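Local coordinates for uncharacterized protein (Streptococcus pneumoniae, PDB 3LFT), which probably serves as the substrate-binding protein of an ABC transporter and holds L-tryptophan in its ligand pocket, at residues N132-E144 and A161-T173. Sequence-based numbering, arbitrary orientation. Where two conformers were deposited one is given.
Sequences NVKTIGALYSSSE and AGLTVETFAVPST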
ATOM      1  N   ASN A 132     -23.967 -13.150   0.271  1.00  8.95           N
ATOM      2  CA  ASN A 132     -24.777 -12.896   1.474  1.00 10.07           C
ATOM      3  C   ASN A 132     -24.331 -11.681   2.299  1.00  9.35           C
ATOM      4  O   ASN A 132     -25.023 -11.262   3.231  1.00 10.28           O
ATOM      5  CB  ASN A 132     -24.845 -14.154   2.359  1.00 11.02           C
ATOM      6  CG  ASN A 132     -26.024 -14.139   3.349  1.00 14.07           C
ATOM      7  OD1 ASN A 132     -27.105 -13.605   3.067  1.00 16.62           O
ATOM      8  ND2 ASN A 132     -25.821 -14.766   4.505  1.00 16.99           N
ATOM      9  N   VAL A 133     -23.179 -11.116   1.955  1.00  8.56           N
ATOM     10  CA  VAL A 133     -22.656  -9.939   2.650  1.00  8.06           C
ATOM     11  C   VAL A 133     -23.455  -8.688   2.285  1.00  7.96           C
ATOM     12  O   VAL A 133     -23.576  -8.346   1.108  1.00  7.96           O
ATOM     13  CB  VAL A 133     -21.168  -9.752   2.318  1.00  7.31           C
ATOM     14  CG1 VAL A 133     -20.679  -8.331   2.648  1.00  8.26           C
ATOM     15  CG2 VAL A 133     -20.344 -10.793   3.057  1.00  7.71           C
ATOM     16  N   LYS A 134     -24.003  -8.022   3.300  1.00  8.12           N
ATOM     17  CA  LYS A 134     -24.807  -6.810   3.116  1.00  8.26           C
ATOM     18  C   LYS A 134     -24.109  -5.541   3.618  1.00  8.38           C
ATOM     19  O   LYS A 134     -24.166  -4.476   2.988  1.00  9.56           O
ATOM     20  CB  LYS A 134     -26.160  -6.974   3.813  1.00  8.98           C
ATOM     21  CG  LYS A 134     -26.985  -8.141   3.279  1.00  9.17           C
ATOM     22  CD  LYS A 134     -28.216  -8.373   4.135  1.00 12.70           C
ATOM     23  CE  LYS A 134     -28.997  -9.585   3.671  1.00 14.65           C
ATOM     24  NZ  LYS A 134     -30.151  -9.825   4.569  1.00 17.37           N
ATOM     25  N   THR A 135     -23.441  -5.671   4.759  1.00  6.94           N
ATOM     26  CA  THR A 135     -22.753  -4.554   5.398  0.50  6.80           C
ATOM     27  C   THR A 135     -21.266  -4.871   5.510  1.00  6.52           C
ATOM     28  O   THR A 135     -20.880  -5.954   5.954  1.00  7.23           O
ATOM     29  CB  THR A 135     -23.341  -4.234   6.797  0.50  6.43           C
ATOM     30  OG1 THR A 135     -24.764  -4.076   6.698  0.50  7.27           O
ATOM     31  CG2 THR A 135     -22.720  -2.955   7.388  0.50  5.35           C
ATOM     32  N   ILE A 136     -20.447  -3.915   5.104  1.00  6.19           N
ATOM     33  CA  ILE A 136     -19.000  -4.037   5.180  1.00  6.14           C
ATOM     34  C   ILE A 136     -18.450  -3.068   6.218  1.00  5.89           C
ATOM     35  O   ILE A 136     -18.847  -1.904   6.249  1.00  7.67           O
ATOM     36  CB  ILE A 136     -18.375  -3.682   3.818  1.00  6.07           C
ATOM     37  CG1 ILE A 136     -18.838  -4.683   2.759  1.00  7.80           C
ATOM     38  CG2 ILE A 136     -16.859  -3.670   3.909  1.00  7.39           C
ATOM     39  CD1 ILE A 136     -18.632  -4.231   1.339  1.00 10.34           C
ATOM     40  N   GLY A 137     -17.528  -3.533   7.049  1.00  5.24           N
ATOM     41  CA  GLY A 137     -16.797  -2.640   7.952  1.00  6.29           C
ATOM     42  C   GLY A 137     -15.441  -2.327   7.342  1.00  6.03           C
ATOM     43  O   GLY A 137     -14.658  -3.240   7.068  1.00  6.42           O
ATOM     44  N   ALA A 138     -15.159  -1.045   7.130  1.00  6.50           N
ATOM     45  CA  ALA A 138     -13.873  -0.587   6.614  1.00  6.47           C
ATOM     46  C   ALA A 138     -12.958  -0.320   7.809  1.00  6.41           C
ATOM     47  O   ALA A 138     -13.230   0.590   8.584  1.00  6.74           O
ATOM     48  CB  ALA A 138     -14.064   0.697   5.768  1.00  6.57           C
ATOM     49  N   LEU A 139     -11.916  -1.135   7.974  1.00  6.01           N
ATOM     50  CA  LEU A 139     -10.921  -0.978   9.047  1.00  5.68           C
ATOM     51  C   LEU A 139      -9.670  -0.329   8.463  1.00  6.37           C
ATOM     52  O   LEU A 139      -9.076  -0.861   7.537  1.00  6.81           O
ATOM     53  CB  LEU A 139     -10.595  -2.352   9.629  1.00  6.59           C
ATOM     54  CG  LEU A 139      -9.502  -2.390  10.698  1.00  5.93           C
ATOM     55  CD1 LEU A 139      -9.958  -1.666  11.957  1.00  8.59           C
ATOM     56  CD2 LEU A 139      -9.133  -3.824  11.007  1.00  7.36           C
ATOM     57  N   TYR A 140      -9.263   0.802   9.020  1.00  6.39           N
ATOM     58  CA  TYR A 140      -8.155   1.577   8.450  1.00  6.33           C
ATOM     59  C   TYR A 140      -7.679   2.579   9.470  1.00  6.01           C
ATOM     60  O   TYR A 140      -8.324   2.793  10.511  1.00  7.24           O
ATOM     61  CB  TYR A 140      -8.600   2.318   7.190  1.00  7.16           C
ATOM     62  CG  TYR A 140      -9.601   3.440   7.383  1.00  7.34           C
ATOM     63  CD1 TYR A 140      -9.202   4.778   7.241  1.00  9.51           C
ATOM     64  CD2 TYR A 140     -10.944   3.181   7.675  1.00  9.92           C
ATOM     65  CE1 TYR A 140     -10.107   5.820   7.387  1.00  9.43           C
ATOM     66  CE2 TYR A 140     -11.850   4.226   7.829  1.00  9.82           C
ATOM     67  CZ  TYR A 140     -11.424   5.536   7.661  1.00 10.37           C
ATOM     68  OH  TYR A 140     -12.337   6.571   7.812  1.00 12.90           O
ATOM     69  N   SER A 141      -6.562   3.225   9.161  1.00  6.41           N
ATOM     70  CA  SER A 141      -6.027   4.216  10.089  1.00  7.46           C
ATOM     71  C   SER A 141      -6.438   5.641   9.734  1.00  7.31           C
ATOM     72  O   SER A 141      -6.386   6.040   8.562  1.00  8.94           O
ATOM     73  CB  SER A 141      -4.521   4.079  10.132  1.00  8.67           C
ATOM     74  OG  SER A 141      -4.021   5.035  11.047  1.00 12.05           O
ATOM     75  N   SER A 142      -6.829   6.408  10.751  1.00  7.43           N
ATOM     76  CA  SER A 142      -7.024   7.850  10.604  1.00  8.62           C
ATOM     77  C   SER A 142      -5.666   8.580  10.417  1.00  8.47           C
ATOM     78  O   SER A 142      -5.642   9.772  10.103  1.00 12.14           O
ATOM     79  CB  SER A 142      -7.805   8.399  11.801  1.00  8.76           C
ATOM     80  OG  SER A 142      -7.182   8.026  13.025  1.00  8.26           O
ATOM     81  N   SER A 143      -4.542   7.880  10.603  1.00  8.41           N
ATOM     82  CA  SER A 143      -3.211   8.499  10.416  1.00  9.05           C
ATOM     83  C   SER A 143      -2.752   8.527   8.955  1.00  8.29           C
ATOM     84  O   SER A 143      -1.766   9.166   8.638  1.00  9.06           O
ATOM     85  CB  SER A 143      -2.135   7.838  11.311  1.00  8.78           C
ATOM     86  OG  SER A 143      -1.881   6.478  10.912  1.00 10.91           O
ATOM     87  N   GLU A 144      -3.457   7.845   8.061  1.00  7.42           N
ATOM     88  CA  GLU A 144      -2.921   7.621   6.711  1.00  8.22           C
ATOM     89  C   GLU A 144      -3.714   8.303   5.616  1.00  6.91           C
ATOM     90  O   GLU A 144      -4.852   7.914   5.342  1.00  6.68           O
ATOM     91  CB  GLU A 144      -2.832   6.129   6.473  1.00  9.17           C
ATOM     92  CG  GLU A 144      -1.800   5.532   7.395  1.00 11.47           C
ATOM     93  CD  GLU A 144      -1.359   4.147   7.018  1.00 11.37           C
ATOM     94  OE1 GLU A 144      -1.248   3.809   5.820  1.00  7.99           O
ATOM     95  OE2 GLU A 144      -1.107   3.372   7.968  1.00 14.19           O
ATOM     96  N   ALA A 161     -23.414  -0.791  -5.775  1.00  8.28           N
ATOM     97  CA  ALA A 161     -23.613  -2.231  -5.896  1.00  8.51           C
ATOM     98  C   ALA A 161     -24.565  -2.772  -4.830  1.00  7.98           C
ATOM     99  O   ALA A 161     -24.776  -3.983  -4.737  1.00  9.13           O
ATOM    100  CB  ALA A 161     -22.277  -2.959  -5.839  1.00  8.71           C
ATOM    101  N   GLY A 162     -25.133  -1.872  -4.030  1.00  7.79           N
ATOM    102  CA  GLY A 162     -26.146  -2.237  -3.059  1.00  8.25           C
ATOM    103  C   GLY A 162     -25.633  -2.718  -1.722  1.00  7.94           C
ATOM    104  O   GLY A 162     -26.364  -3.371  -0.975  1.00  8.00           O
ATOM    105  N   LEU A 163     -24.386  -2.373  -1.412  1.00  8.67           N
ATOM    106  CA  LEU A 163     -23.782  -2.691  -0.126  1.00  9.35           C
ATOM    107  C   LEU A 163     -23.733  -1.450   0.756  1.00 10.01           C
ATOM    108  O   LEU A 163     -23.844  -0.327   0.265  1.00 11.90           O
ATOM    109  CB  LEU A 163     -22.361  -3.220  -0.335  1.00  8.99           C
ATOM    110  CG  LEU A 163     -22.255  -4.537  -1.102  1.00  9.59           C
ATOM    111  CD1 LEU A 163     -20.825  -4.778  -1.524  1.00 10.07           C
ATOM    112  CD2 LEU A 163     -22.753  -5.696  -0.244  1.00 12.08           C
ATOM    113  N   THR A 164     -23.587  -1.655   2.060  1.00  9.84           N
ATOM    114  CA  THR A 164     -23.398  -0.550   3.001  1.00  9.90           C
ATOM    115  C   THR A 164     -22.011  -0.661   3.624  1.00  9.17           C
ATOM    116  O   THR A 164     -21.523  -1.767   3.897  1.00  9.26           O
ATOM    117  CB  THR A 164     -24.478  -0.556   4.098  1.00  9.25           C
ATOM    118  OG1 THR A 164     -25.779  -0.397   3.498  1.00  9.40           O
ATOM    119  CG2 THR A 164     -24.267   0.584   5.106  1.00 11.29           C
ATOM    120  N   VAL A 165     -21.361   0.485   3.803  1.00  9.12           N
ATOM    121  CA  VAL A 165     -20.028   0.531   4.402  1.00  9.00           C
ATOM    122  C   VAL A 165     -20.109   1.397   5.652  1.00  8.54           C
ATOM    123  O   VAL A 165     -20.582   2.544   5.607  1.00 10.51           O
ATOM    124  CB  VAL A 165     -18.964   1.109   3.448  1.00  8.94           C
ATOM    125  CG1 VAL A 165     -17.608   1.197   4.138  1.00  9.63           C
ATOM    126  CG2 VAL A 165     -18.857   0.286   2.176  1.00 10.08           C
ATOM    127  N   GLU A 166     -19.709   0.796   6.768  1.00  7.64           N
ATOM    128  CA  GLU A 166     -19.542   1.505   8.034  1.00  7.50           C
ATOM    129  C   GLU A 166     -18.050   1.613   8.294  1.00  6.78           C
ATOM    130  O   GLU A 166     -17.304   0.636   8.122  1.00  5.93           O
ATOM    131  CB  GLU A 166     -20.220   0.751   9.186  1.00  7.86           C
ATOM    132  CG  GLU A 166     -20.214   1.490  10.536  1.00 10.63           C
ATOM    133  CD  GLU A 166     -21.227   0.938  11.542  1.00 12.45           C
ATOM    134  OE1 GLU A 166     -21.362   1.545  12.626  1.00 13.95           O
ATOM    135  OE2 GLU A 166     -21.883  -0.089  11.248  1.00 13.78           O
ATOM    136  N   THR A 167     -17.605   2.794   8.712  1.00  6.30           N
ATOM    137  CA  THR A 167     -16.171   3.034   8.919  1.00  7.45           C
ATOM    138  C   THR A 167     -15.727   2.811  10.364  1.00  6.99           C
ATOM    139  O   THR A 167     -16.444   3.183  11.303  1.00  7.17           O
ATOM    140  CB  THR A 167     -15.762   4.428   8.428  1.00  8.02           C
ATOM    141  OG1 THR A 167     -16.555   5.420   9.092  1.00  9.66           O
ATOM    142  CG2 THR A 167     -15.979   4.526   6.928  1.00  9.46           C
ATOM    143  N   PHE A 168     -14.566   2.180  10.521  1.00  5.83           N
ATOM    144  CA  PHE A 168     -13.962   1.893  11.811  1.00  5.97           C
ATOM    145  C   PHE A 168     -12.502   2.293  11.721  1.00  6.48           C
ATOM    146  O   PHE A 168     -11.611   1.465  11.475  1.00  7.27           O
ATOM    147  CB  PHE A 168     -14.135   0.422  12.199  1.00  6.46           C
ATOM    148  CG  PHE A 168     -15.565   0.015  12.370  1.00  4.58           C
ATOM    149  CD1 PHE A 168     -16.179   0.094  13.626  1.00  7.10           C
ATOM    150  CD2 PHE A 168     -16.315  -0.418  11.272  1.00  5.49           C
ATOM    151  CE1 PHE A 168     -17.510  -0.279  13.781  1.00  6.96           C
ATOM    152  CE2 PHE A 168     -17.646  -0.783  11.417  1.00  6.68           C
ATOM    153  CZ  PHE A 168     -18.244  -0.713  12.675  1.00  7.31           C
ATOM    154  N   ALA A 169     -12.268   3.591  11.871  1.00  6.38           N
ATOM    155  CA  ALA A 169     -10.916   4.123  11.838  1.00  6.75           C
ATOM    156  C   ALA A 169     -10.248   3.948  13.191  1.00  6.40           C
ATOM    157  O   ALA A 169     -10.889   4.084  14.245  1.00  6.83           O
ATOM    158  CB  ALA A 169     -10.916   5.585  11.416  1.00  6.89           C
ATOM    159  N   VAL A 170      -8.970   3.607  13.152  1.00  5.21           N
ATOM    160  CA  VAL A 170      -8.116   3.564  14.337  1.00  5.85           C
ATOM    161  C   VAL A 170      -6.972   4.564  14.182  1.00  5.30           C
ATOM    162  O   VAL A 170      -6.499   4.796  13.061  1.00  5.32           O
ATOM    163  CB  VAL A 170      -7.553   2.130  14.594  1.00  5.26           C
ATOM    164  CG1 VAL A 170      -8.694   1.136  14.867  1.00  7.57           C
ATOM    165  CG2 VAL A 170      -6.726   1.605  13.420  1.00  5.86           C
ATOM    166  N   PRO A 171      -6.514   5.179  15.297  1.00  5.12           N
ATOM    167  CA  PRO A 171      -5.355   6.081  15.174  1.00  5.01           C
ATOM    168  C   PRO A 171      -3.999   5.377  15.144  1.00  5.63           C
ATOM    169  O   PRO A 171      -2.993   5.997  14.772  1.00  6.32           O
ATOM    170  CB  PRO A 171      -5.460   6.949  16.432  1.00  4.70           C
ATOM    171  CG  PRO A 171      -6.101   6.046  17.445  1.00  4.80           C
ATOM    172  CD  PRO A 171      -7.107   5.230  16.650  1.00  5.39           C
ATOM    173  N   SER A 172      -3.970   4.119  15.566  1.00  5.73           N
ATOM    174  CA  SER A 172      -2.738   3.338  15.685  1.00  6.17           C
ATOM    175  C   SER A 172      -3.060   1.861  15.742  1.00  6.65           C
ATOM    176  O   SER A 172      -4.232   1.469  15.743  1.00  6.23           O
ATOM    177  CB  SER A 172      -1.954   3.729  16.945  1.00  5.90           C
ATOM    178  OG  SER A 172      -2.476   3.047  18.083  1.00  7.47           O
ATOM    179  N   THR A 173      -2.017   1.037  15.821  1.00  6.72           N
ATOM    180  CA  THR A 173      -2.197  -0.417  15.886  0.50  6.03           C
ATOM    181  C   THR A 173      -2.781  -0.860  17.218  1.00  6.82           C
ATOM    182  O   THR A 173      -3.364  -1.941  17.324  1.00  6.70           O
ATOM    183  CB  THR A 173      -0.883  -1.195  15.675  0.50  6.07           C
ATOM    184  OG1 THR A 173       0.132  -0.668  16.533  0.50  3.76           O
ATOM    185  CG2 THR A 173      -0.417  -1.097  14.220  0.50  3.41           C
TER
HETATM  186  O   HOH W   1     -26.381  -2.646   2.580  1.00 18.54           O
HETATM  187  O   HOH W   2     -13.752   7.257   9.979  1.00 24.24           O
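Thr164 N donates to Lys134 O and Thr164 O accepts from Ile136 N, the latter over 2.7 Å, which opens a parallel ladder between strands 135-141 and 164-170. Even-numbered residues of both strands alternate along it: Glu166 binds Ile136 O and Ala138 N in the same manner, and Phe168 N reaches Ala138 O. Among the backbone bonds between the strands, only that from Tyr140 N to Phe168 O is weak, stretched to 3.5 Å, before Val170 N closes on Tyr140 O. Val170 O then takes Ser142 N at 2.8 Å, with the donor 37° out of the carbonyl plane. Lys134 O has a second donor, a water that also lies 2.5 Å from Thr164 OG1.

The strands are the two ends of a right-handed beta-alpha-beta crossover through helix 145-160, in the four-stranded parallel sheet of one lobe of a periplasmic-binding-protein fold. Strand 164-170 forms an edge of that sheet, whereas strand 135-141 also pairs through Thr135, Gly137 and Leu139 with Asp188, Ala189 and Trp191, and gives Ser141 N to the Asp195 carboxylate.

On the face carrying Ile136 and Tyr140, Ile136 CD1 meets Leu163 CD1 at 3.6 Å beside helix 119-129. The Tyr140 ring, with CG between backbone N and carbonyl carbon (chi1 68°), receives Ala169 CB over one face in a CH-pi contact, while Thr167 CB sits at its edge; its OH binds a water at 2.7 Å. Across the sheet, the Phe168 ring brings its edge to Gly137 CA, 4.0 Å from CE2, and packs against helix 176-183. Ser141 OG shares a 2.6 Å hydrogen bond with Ser143 OG.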